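ALDH21) (Physcomitrella patens subsp. patens, PDB 5MZ5) is an NADP(+)-dependent succinic semialdehyde dehydrogenase of the aldehyde dehydrogenase family, and probably also oxidises glyceraldehyde 3-phosphate in a non-phosphorylating reaction. Local coordinates at residues P291-D296 with S444-K449; R325-E330 with V432-N437. One frame throughout, in Å; residues are numbered along the deposited sequence.

Contact 1: P291-D296 with S444-K449; sequences PCIVDD and SGIFTK. With GOL (glycerol), chain F.
F447 and D296 carry this pairing of neighbouring parallel strands, one through its ring on a face of the sheet, the other through its carboxylate just beyond the strand ends. The axes of 291-294 and 444-447 run 7° from parallel and 4.4 Å apart, and the backbone bonds follow the parallel rule: I293 lends both its N and its O to the partner strand, bonding G445 O and F447 N. G445 N and P291 O make the bond before them, and D295 N closes the series on F447 O at 2.9 Å. On the face shared by C292, V294 and F447, the phenylalanine ring has the C292 sulfur in its plane: SG stands 5.1 Å from the ring centroid, a sulfur-aromatic contact at the edge. V294 lies alongside and points the same way, with CG2 4.2 Å from F447 CD1.

Where the strands end, the chains stay side by side and side-chain chemistry takes over. With CG anti to its own carbonyl carbon (chi1 -87°), D296 reaches across so that OD2 accepts K449 N at 3.0 Å, on the anti side and 34° out of the carboxylate plane. The K449 side chain, extended beyond CG, crosses that of D296 at about a right angle. A glycerol completes the meeting, its O1 donating to D296 OD1 at 3.1 Å and taking a weak bond from K449 NZ at 3.3 Å; R331 adds a salt bridge to OD1.

Two layers enclose the paired strands, as in the catalytic domain of aldehyde dehydrogenases: helix 301-313 lies against C292, V294 and F447, while helix 428-435 packs on I293 and I446. Strands 323-329 and 465-468 continue the sheet on the two flanks, and K449 makes backbone hydrogen bonds to a second subunit.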
ATOM      1  N   PRO A 291     -29.659  -4.960 -11.510  1.00 25.42           N
ATOM      2  CA  PRO A 291     -29.909  -5.153 -12.942  1.00 25.04           C
ATOM      3  C   PRO A 291     -28.748  -5.909 -13.638  1.00 30.12           C
ATOM      4  O   PRO A 291     -27.630  -5.976 -13.131  1.00 28.27           O
ATOM      5  CB  PRO A 291     -30.001  -3.719 -13.449  1.00 26.13           C
ATOM      6  CG  PRO A 291     -29.038  -2.957 -12.555  1.00 29.23           C
ATOM      7  CD  PRO A 291     -28.854  -3.747 -11.273  1.00 24.91           C
ATOM      8  N   CYS A 292     -29.006  -6.429 -14.834  1.00 29.25           N
ATOM      9  CA  CYS A 292     -27.974  -7.060 -15.656  1.00 28.91           C
ATOM     10  C   CYS A 292     -28.203  -6.666 -17.100  1.00 32.96           C
ATOM     11  O   CYS A 292     -29.331  -6.737 -17.573  1.00 32.94           O
ATOM     12  CB  CYS A 292     -27.944  -8.582 -15.489  1.00 28.52           C
ATOM     13  SG  CYS A 292     -26.546  -9.402 -16.317  1.00 32.08           S
ATOM     14  N   ILE A 293     -27.129  -6.243 -17.784  1.00 29.87           N
ATOM     15  CA  ILE A 293     -27.125  -5.922 -19.206  1.00 29.23           C
ATOM     16  C   ILE A 293     -26.565  -7.136 -19.968  1.00 31.65           C
ATOM     17  O   ILE A 293     -25.520  -7.658 -19.598  1.00 30.26           O
ATOM     18  CB  ILE A 293     -26.303  -4.641 -19.524  1.00 31.49           C
ATOM     19  CG1 ILE A 293     -26.961  -3.391 -18.912  1.00 30.95           C
ATOM     20  CG2 ILE A 293     -26.114  -4.471 -21.054  1.00 31.25           C
ATOM     21  CD1 ILE A 293     -26.212  -2.062 -19.123  1.00 29.25           C
ATOM     22  N   VAL A 294     -27.269  -7.578 -21.014  1.00 29.63           N
ATOM     23  CA  VAL A 294     -26.815  -8.638 -21.904  1.00 30.38           C
ATOM     24  C   VAL A 294     -26.623  -7.970 -23.273  1.00 33.87           C
ATOM     25  O   VAL A 294     -27.596  -7.717 -23.972  1.00 33.14           O
ATOM     26  CB  VAL A 294     -27.744  -9.895 -21.937  1.00 34.58           C
ATOM     27  CG1 VAL A 294     -27.283 -10.914 -22.998  1.00 34.43           C
ATOM     28  CG2 VAL A 294     -27.808 -10.548 -20.565  1.00 33.66           C
ATOM     29  N   ASP A 295     -25.367  -7.610 -23.604  1.00 31.56           N
ATOM     30  CA  ASP A 295     -25.031  -6.977 -24.886  1.00 31.96           C
ATOM     31  C   ASP A 295     -24.309  -7.941 -25.826  1.00 33.78           C
ATOM     32  O   ASP A 295     -24.102  -7.627 -26.988  1.00 34.54           O
ATOM     33  CB  ASP A 295     -24.221  -5.672 -24.674  1.00 33.33           C
ATOM     34  CG  ASP A 295     -24.334  -4.678 -25.826  1.00 40.04           C
ATOM     35  OD1 ASP A 295     -25.443  -4.146 -26.054  1.00 41.60           O
ATOM     36  OD2 ASP A 295     -23.309  -4.401 -26.468  1.00 43.52           O
ATOM     37  N   ASP A 296     -23.953  -9.127 -25.317  1.00 28.89           N
ATOM     38  CA  ASP A 296     -23.242 -10.209 -26.006  1.00 28.11           C
ATOM     39  C   ASP A 296     -23.422 -11.503 -25.210  1.00 32.14           C
ATOM     40  O   ASP A 296     -23.871 -11.462 -24.063  1.00 30.68           O
ATOM     41  CB  ASP A 296     -21.716  -9.898 -26.090  1.00 28.82           C
ATOM     42  CG  ASP A 296     -21.268  -9.075 -27.285  1.00 36.20           C
ATOM     43  OD1 ASP A 296     -21.605  -9.454 -28.434  1.00 39.26           O
ATOM     44  OD2 ASP A 296     -20.528  -8.097 -27.083  1.00 40.86           O
ATOM     45  N   SER A 444     -24.396  -4.649 -10.032  1.00 26.48           N
ATOM     46  CA  SER A 444     -24.900  -4.684 -11.410  1.00 26.81           C
ATOM     47  C   SER A 444     -24.067  -5.698 -12.184  1.00 31.08           C
ATOM     48  O   SER A 444     -22.929  -5.970 -11.808  1.00 30.42           O
ATOM     49  CB  SER A 444     -24.763  -3.313 -12.057  1.00 30.07           C
ATOM     50  OG  SER A 444     -25.824  -2.464 -11.660  1.00 41.80           O
ATOM     51  N   GLY A 445     -24.643  -6.242 -13.247  1.00 27.93           N
ATOM     52  CA  GLY A 445     -23.997  -7.201 -14.122  1.00 26.69           C
ATOM     53  C   GLY A 445     -24.003  -6.697 -15.551  1.00 30.35           C
ATOM     54  O   GLY A 445     -24.896  -5.943 -15.941  1.00 28.39           O
ATOM     55  N   ILE A 446     -22.978  -7.084 -16.329  1.00 27.21           N
ATOM     56  CA  ILE A 446     -22.855  -6.735 -17.746  1.00 27.70           C
ATOM     57  C   ILE A 446     -22.160  -7.854 -18.553  1.00 31.82           C
ATOM     58  O   ILE A 446     -21.026  -8.226 -18.244  1.00 32.52           O
ATOM     59  CB  ILE A 446     -22.200  -5.328 -18.006  1.00 30.27           C
ATOM     60  CG1 ILE A 446     -22.058  -5.070 -19.535  1.00 30.73           C
ATOM     61  CG2 ILE A 446     -20.850  -5.152 -17.264  1.00 27.52           C
ATOM     62  CD1 ILE A 446     -21.589  -3.758 -19.958  1.00 36.87           C
ATOM     63  N   PHE A 447     -22.824  -8.347 -19.602  1.00 27.71           N
ATOM     64  CA  PHE A 447     -22.230  -9.316 -20.535  1.00 27.61           C
ATOM     65  C   PHE A 447     -21.849  -8.544 -21.789  1.00 31.45           C
ATOM     66  O   PHE A 447     -22.723  -7.983 -22.455  1.00 30.57           O
ATOM     67  CB  PHE A 447     -23.178 -10.482 -20.874  1.00 29.15           C
ATOM     68  CG  PHE A 447     -23.259 -11.528 -19.795  1.00 29.58           C
ATOM     69  CD1 PHE A 447     -24.152 -11.388 -18.733  1.00 31.78           C
ATOM     70  CD2 PHE A 447     -22.453 -12.663 -19.843  1.00 30.10           C
ATOM     71  CE1 PHE A 447     -24.239 -12.364 -17.741  1.00 31.76           C
ATOM     72  CE2 PHE A 447     -22.536 -13.639 -18.845  1.00 32.48           C
ATOM     73  CZ  PHE A 447     -23.435 -13.486 -17.806  1.00 30.77           C
ATOM     74  N   THR A 448     -20.538  -8.475 -22.076  1.00 27.38           N
ATOM     75  CA  THR A 448     -20.016  -7.728 -23.228  1.00 27.36           C
ATOM     76  C   THR A 448     -18.658  -8.250 -23.661  1.00 31.01           C
ATOM     77  O   THR A 448     -17.866  -8.686 -22.821  1.00 30.48           O
ATOM     78  CB  THR A 448     -19.983  -6.183 -22.945  1.00 31.85           C
ATOM     79  OG1 THR A 448     -19.513  -5.489 -24.104  1.00 27.92           O
ATOM     80  CG2 THR A 448     -19.087  -5.803 -21.764  1.00 27.21           C
ATOM     81  N   LYS A 449     -18.385  -8.163 -24.968  1.00 27.03           N
ATOM     82  CA  LYS A 449     -17.096  -8.509 -25.557  1.00 26.78           C
ATOM     83  C   LYS A 449     -16.350  -7.203 -25.887  1.00 30.55           C
ATOM     84  O   LYS A 449     -15.200  -7.234 -26.337  1.00 30.32           O
ATOM     85  CB  LYS A 449     -17.292  -9.315 -26.848  1.00 27.60           C
ATOM     86  CG  LYS A 449     -17.803 -10.720 -26.653  1.00 29.23           C
ATOM     87  CD  LYS A 449     -18.197 -11.295 -28.006  1.00 30.96           C
ATOM     88  CE  LYS A 449     -18.719 -12.696 -27.881  1.00 44.81           C
ATOM     89  NZ  LYS A 449     -19.126 -13.264 -29.200  1.00 54.75           N
TER
HETATM   90  C1  GOL F 502     -23.555 -12.063 -29.182  1.00 53.99           C
HETATM   91  O1  GOL F 502     -22.278 -12.439 -28.671  1.00 50.66           O
HETATM   92  C2  GOL F 502     -23.571 -11.946 -30.691  1.00 56.26           C
HETATM   93  O2  GOL F 502     -22.442 -11.196 -31.163  1.00 58.69           O
HETATM   94  C3  GOL F 502     -23.607 -13.299 -31.359  1.00 55.31           C
HETATM   95  O3  GOL F 502     -24.949 -13.750 -31.466  1.00 55.31           O
HETATM   96  O   HOH W   1     -20.984  -5.581 -26.285  1.00 31.14           O

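Contact 2: R325-E330 with V432-N437; sequences RLYVHE and VKECNN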
ATOM      1  N   ARG A 325     -33.678  -7.392 -12.445  1.00 27.04           N
ATOM      2  CA  ARG A 325     -33.948  -6.767 -13.745  1.00 27.76           C
ATOM      3  C   ARG A 325     -32.940  -7.206 -14.801  1.00 32.65           C
ATOM      4  O   ARG A 325     -31.726  -7.187 -14.562  1.00 30.92           O
ATOM      5  CB  ARG A 325     -33.974  -5.229 -13.625  1.00 26.79           C
ATOM      6  CG  ARG A 325     -34.988  -4.685 -12.606  1.00 27.98           C
ATOM      7  CD  ARG A 325     -34.869  -3.185 -12.457  1.00 29.24           C
ATOM      8  NE  ARG A 325     -33.663  -2.764 -11.732  1.00 27.87           N
ATOM      9  CZ  ARG A 325     -32.886  -1.748 -12.093  1.00 37.74           C
ATOM     10  NH1 ARG A 325     -31.855  -1.396 -11.339  1.00 27.02           N
ATOM     11  NH2 ARG A 325     -33.145  -1.064 -13.205  1.00 24.55           N
ATOM     12  N   LEU A 326     -33.464  -7.634 -15.960  1.00 29.32           N
ATOM     13  CA  LEU A 326     -32.656  -8.124 -17.060  1.00 29.50           C
ATOM     14  C   LEU A 326     -32.920  -7.290 -18.313  1.00 34.36           C
ATOM     15  O   LEU A 326     -34.048  -7.262 -18.801  1.00 36.17           O
ATOM     16  CB  LEU A 326     -32.942  -9.624 -17.287  1.00 29.06           C
ATOM     17  CG  LEU A 326     -32.197 -10.365 -18.399  1.00 32.49           C
ATOM     18  CD1 LEU A 326     -30.665 -10.094 -18.374  1.00 31.33           C
ATOM     19  CD2 LEU A 326     -32.511 -11.859 -18.345  1.00 32.34           C
ATOM     20  N   TYR A 327     -31.867  -6.615 -18.812  1.00 28.39           N
ATOM     21  CA  TYR A 327     -31.874  -5.745 -19.995  1.00 27.48           C
ATOM     22  C   TYR A 327     -31.097  -6.431 -21.103  1.00 31.27           C
ATOM     23  O   TYR A 327     -29.901  -6.689 -20.959  1.00 29.49           O
ATOM     24  CB  TYR A 327     -31.284  -4.351 -19.652  1.00 27.26           C
ATOM     25  CG  TYR A 327     -32.095  -3.656 -18.578  1.00 26.89           C
ATOM     26  CD1 TYR A 327     -33.230  -2.912 -18.902  1.00 28.99           C
ATOM     27  CD2 TYR A 327     -31.760  -3.789 -17.231  1.00 25.73           C
ATOM     28  CE1 TYR A 327     -34.015  -2.319 -17.912  1.00 30.00           C
ATOM     29  CE2 TYR A 327     -32.540  -3.213 -16.234  1.00 26.63           C
ATOM     30  CZ  TYR A 327     -33.667  -2.478 -16.578  1.00 37.96           C
ATOM     31  OH  TYR A 327     -34.436  -1.921 -15.590  1.00 36.98           O
ATOM     32  N   VAL A 328     -31.804  -6.818 -22.170  1.00 28.90           N
ATOM     33  CA  VAL A 328     -31.201  -7.538 -23.293  1.00 28.85           C
ATOM     34  C   VAL A 328     -31.292  -6.699 -24.567  1.00 32.61           C
ATOM     35  O   VAL A 328     -32.347  -6.155 -24.872  1.00 30.27           O
ATOM     36  CB  VAL A 328     -31.851  -8.939 -23.471  1.00 31.73           C
ATOM     37  CG1 VAL A 328     -31.203  -9.706 -24.619  1.00 31.52           C
ATOM     38  CG2 VAL A 328     -31.787  -9.743 -22.168  1.00 29.76           C
ATOM     39  N   HIS A 329     -30.175  -6.574 -25.292  1.00 31.14           N
ATOM     40  CA  HIS A 329     -30.159  -5.819 -26.534  1.00 31.01           C
ATOM     41  C   HIS A 329     -31.145  -6.457 -27.556  1.00 34.97           C
ATOM     42  O   HIS A 329     -31.262  -7.684 -27.632  1.00 32.62           O
ATOM     43  CB  HIS A 329     -28.735  -5.720 -27.089  1.00 31.32           C
ATOM     44  CG  HIS A 329     -28.651  -4.860 -28.315  1.00 35.29           C
ATOM     45  ND1 HIS A 329     -28.804  -5.389 -29.570  1.00 37.72           N
ATOM     46  CD2 HIS A 329     -28.488  -3.522 -28.423  1.00 37.47           C
ATOM     47  CE1 HIS A 329     -28.697  -4.374 -30.406  1.00 37.95           C
ATOM     48  NE2 HIS A 329     -28.506  -3.230 -29.762  1.00 38.00           N
ATOM     49  N   GLU A 330     -31.872  -5.598 -28.298  1.00 32.96           N
ATOM     50  CA  GLU A 330     -32.893  -5.958 -29.280  0.50 33.00           C
ATOM     51  C   GLU A 330     -32.475  -7.056 -30.270  1.00 37.43           C
ATOM     52  O   GLU A 330     -33.326  -7.879 -30.620  1.00 37.02           O
ATOM     53  CB  GLU A 330     -33.401  -4.712 -30.025  1.00 34.87           C
ATOM     54  CG  GLU A 330     -32.354  -3.999 -30.865  1.00 46.67           C
ATOM     55  CD  GLU A 330     -32.761  -2.726 -31.584  1.00 74.50           C
ATOM     56  OE1 GLU A 330     -31.845  -1.937 -31.905  1.00 81.69           O
ATOM     57  OE2 GLU A 330     -33.970  -2.504 -31.826  1.00 71.01           O
ATOM     58  N   VAL A 432     -27.563   1.510 -19.465  1.00 25.88           N
ATOM     59  CA  VAL A 432     -26.780   1.853 -18.271  1.00 24.98           C
ATOM     60  C   VAL A 432     -27.581   2.833 -17.392  1.00 29.62           C
ATOM     61  O   VAL A 432     -27.671   2.639 -16.179  1.00 30.94           O
ATOM     62  CB  VAL A 432     -25.360   2.399 -18.618  1.00 27.74           C
ATOM     63  CG1 VAL A 432     -24.615   2.864 -17.357  1.00 25.24           C
ATOM     64  CG2 VAL A 432     -24.535   1.358 -19.378  1.00 27.68           C
ATOM     65  N   LYS A 433     -28.175   3.861 -18.025  1.00 25.74           N
ATOM     66  CA  LYS A 433     -29.017   4.858 -17.386  1.00 26.33           C
ATOM     67  C   LYS A 433     -30.237   4.168 -16.713  1.00 31.38           C
ATOM     68  O   LYS A 433     -30.582   4.501 -15.576  1.00 31.66           O
ATOM     69  CB  LYS A 433     -29.469   5.911 -18.418  1.00 29.33           C
ATOM     70  CG  LYS A 433     -30.208   7.092 -17.796  1.00 46.07           C
ATOM     71  CD  LYS A 433     -30.682   8.095 -18.838  1.00 53.86           C
ATOM     72  CE  LYS A 433     -31.451   9.209 -18.180  1.00 60.72           C
ATOM     73  NZ  LYS A 433     -31.866  10.240 -19.170  1.00 73.28           N
ATOM     74  N   GLU A 434     -30.836   3.172 -17.387  1.00 26.46           N
ATOM     75  CA  GLU A 434     -31.962   2.437 -16.835  1.00 26.90           C
ATOM     76  C   GLU A 434     -31.551   1.521 -15.671  1.00 31.41           C
ATOM     77  O   GLU A 434     -32.329   1.347 -14.729  1.00 29.89           O
ATOM     78  CB  GLU A 434     -32.746   1.684 -17.928  1.00 28.72           C
ATOM     79  CG  GLU A 434     -34.143   1.267 -17.501  1.00 34.45           C
ATOM     80  CD  GLU A 434     -35.053   2.312 -16.876  1.00 47.81           C
ATOM     81  OE1 GLU A 434     -34.846   3.528 -17.102  1.00 50.53           O
ATOM     82  OE2 GLU A 434     -36.005   1.901 -16.178  1.00 37.44           O
ATOM     83  N   CYS A 435     -30.323   0.953 -15.728  1.00 29.37           N
ATOM     84  CA  CYS A 435     -29.751   0.148 -14.637  1.00 28.52           C
ATOM     85  C   CYS A 435     -29.677   0.995 -13.371  1.00 28.56           C
ATOM     86  O   CYS A 435     -29.981   0.502 -12.285  1.00 28.15           O
ATOM     87  CB  CYS A 435     -28.369  -0.376 -15.021  1.00 28.61           C
ATOM     88  SG  CYS A 435     -28.418  -1.803 -16.120  1.00 33.34           S
ATOM     89  N   ASN A 436     -29.296   2.277 -13.537  1.00 24.00           N
ATOM     90  CA  ASN A 436     -29.156   3.283 -12.491  1.00 24.46           C
ATOM     91  C   ASN A 436     -30.473   3.862 -12.033  1.00 28.86           C
ATOM     92  O   ASN A 436     -30.487   4.536 -11.003  1.00 27.41           O
ATOM     93  CB  ASN A 436     -28.213   4.420 -12.951  1.00 21.80           C
ATOM     94  CG  ASN A 436     -26.786   3.984 -13.108  1.00 33.34           C
ATOM     95  OD1 ASN A 436     -26.336   2.988 -12.521  1.00 30.97           O
ATOM     96  ND2 ASN A 436     -26.030   4.752 -13.865  1.00 22.75           N
ATOM     97  N   ASN A 437     -31.574   3.620 -12.794  1.00 27.64           N
ATOM     98  CA  ASN A 437     -32.920   4.134 -12.504  1.00 27.41           C
ATOM     99  C   ASN A 437     -33.584   3.317 -11.380  1.00 31.73           C
ATOM    100  O   ASN A 437     -34.553   2.566 -11.595  1.00 32.00           O
ATOM    101  CB  ASN A 437     -33.778   4.215 -13.794  1.00 26.27           C
ATOM    102  CG  ASN A 437     -35.064   4.980 -13.618  1.00 39.57           C
ATOM    103  OD1 ASN A 437     -35.270   5.658 -12.612  1.00 31.48           O
ATOM    104  ND2 ASN A 437     -35.966   4.886 -14.591  1.00 31.88           N
TER
HETATM  105  O   HOH W   2     -36.814  -0.564 -16.616  1.00 33.00           O
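A single guanidinium group, that of R325, reads two successive backbone carbonyls, E434 O and C435 O, near the C-terminal end of helix 428-435. R325 NH1 donates to C435 O at 2.8 Å, a nearly straight bond (168°), and R325 NH2 to E434 O at 3.0 Å along a more bent path. Both oxygens lie close to the guanidinium plane, so the group meets the helix edge-on. CG anti to the carbonyl carbon and an extended chi2 carry the chain out to the helix, and a bend at chi3 (-72°) turns the guanidinium onto the carbonyls. Such placement of a positive charge beside carbonyls near a helix C-terminus is probably favoured by the helix dipole.

R325 NH2 also donates to Y327 OH at 2.8 Å, and N289 takes the NE hydrogen; the arginine is thereby fixed from several directions. The Y327 ring lies between strand and helix. C435 SG stands 4.9 Å from the Y327 ring centroid, an oblique sulfur-aromatic contact, while the E434 side chain crosses that of Y327 at about a right angle, its CG 3.6 Å from Y327 CE1. A water in the plane of the ring joins Y327 OH to E434 OE2, to which it donates. That carboxylate is shared further: OE1 accepts N437 ND2 on its syn side, and R411 forms a salt bridge with OE2.

The helix thus rests across the face of the sheet, here made of parallel strands, that carries R325 and Y327. Strand 290-294 lies on one flank of strand 323-329, its P291 and I293 also touching C435; strand 419-425 lies on the other, where Y423 meets the Y327 ring, and helix 333-345 packs against L326 and V328.

How the contacts relate
Both contacts belong to one sheet and are largely buried, but they hold it in different ways. Contact 1 binds strand to strand within the layer; contact 2 fastens a helix onto it. Strands 290-294 and 323-329 are neighbours, tied by probable hydrogen bonds between C292 O and Y327 N and between Y327 O and V294 N, and I293 CG1 packs on C435 SG, making helix 428-435 common ground. Contact 1 depends mainly on backbone bonds and becomes more exposed, and takes on charged partners, toward its D296-K449 end; contact 2 depends on one arginine side chain meeting helix carbonyls, beside a tyrosine ring. Sulfur beside an aromatic ring recurs, at the edge in contact 1 and obliquely in contact 2.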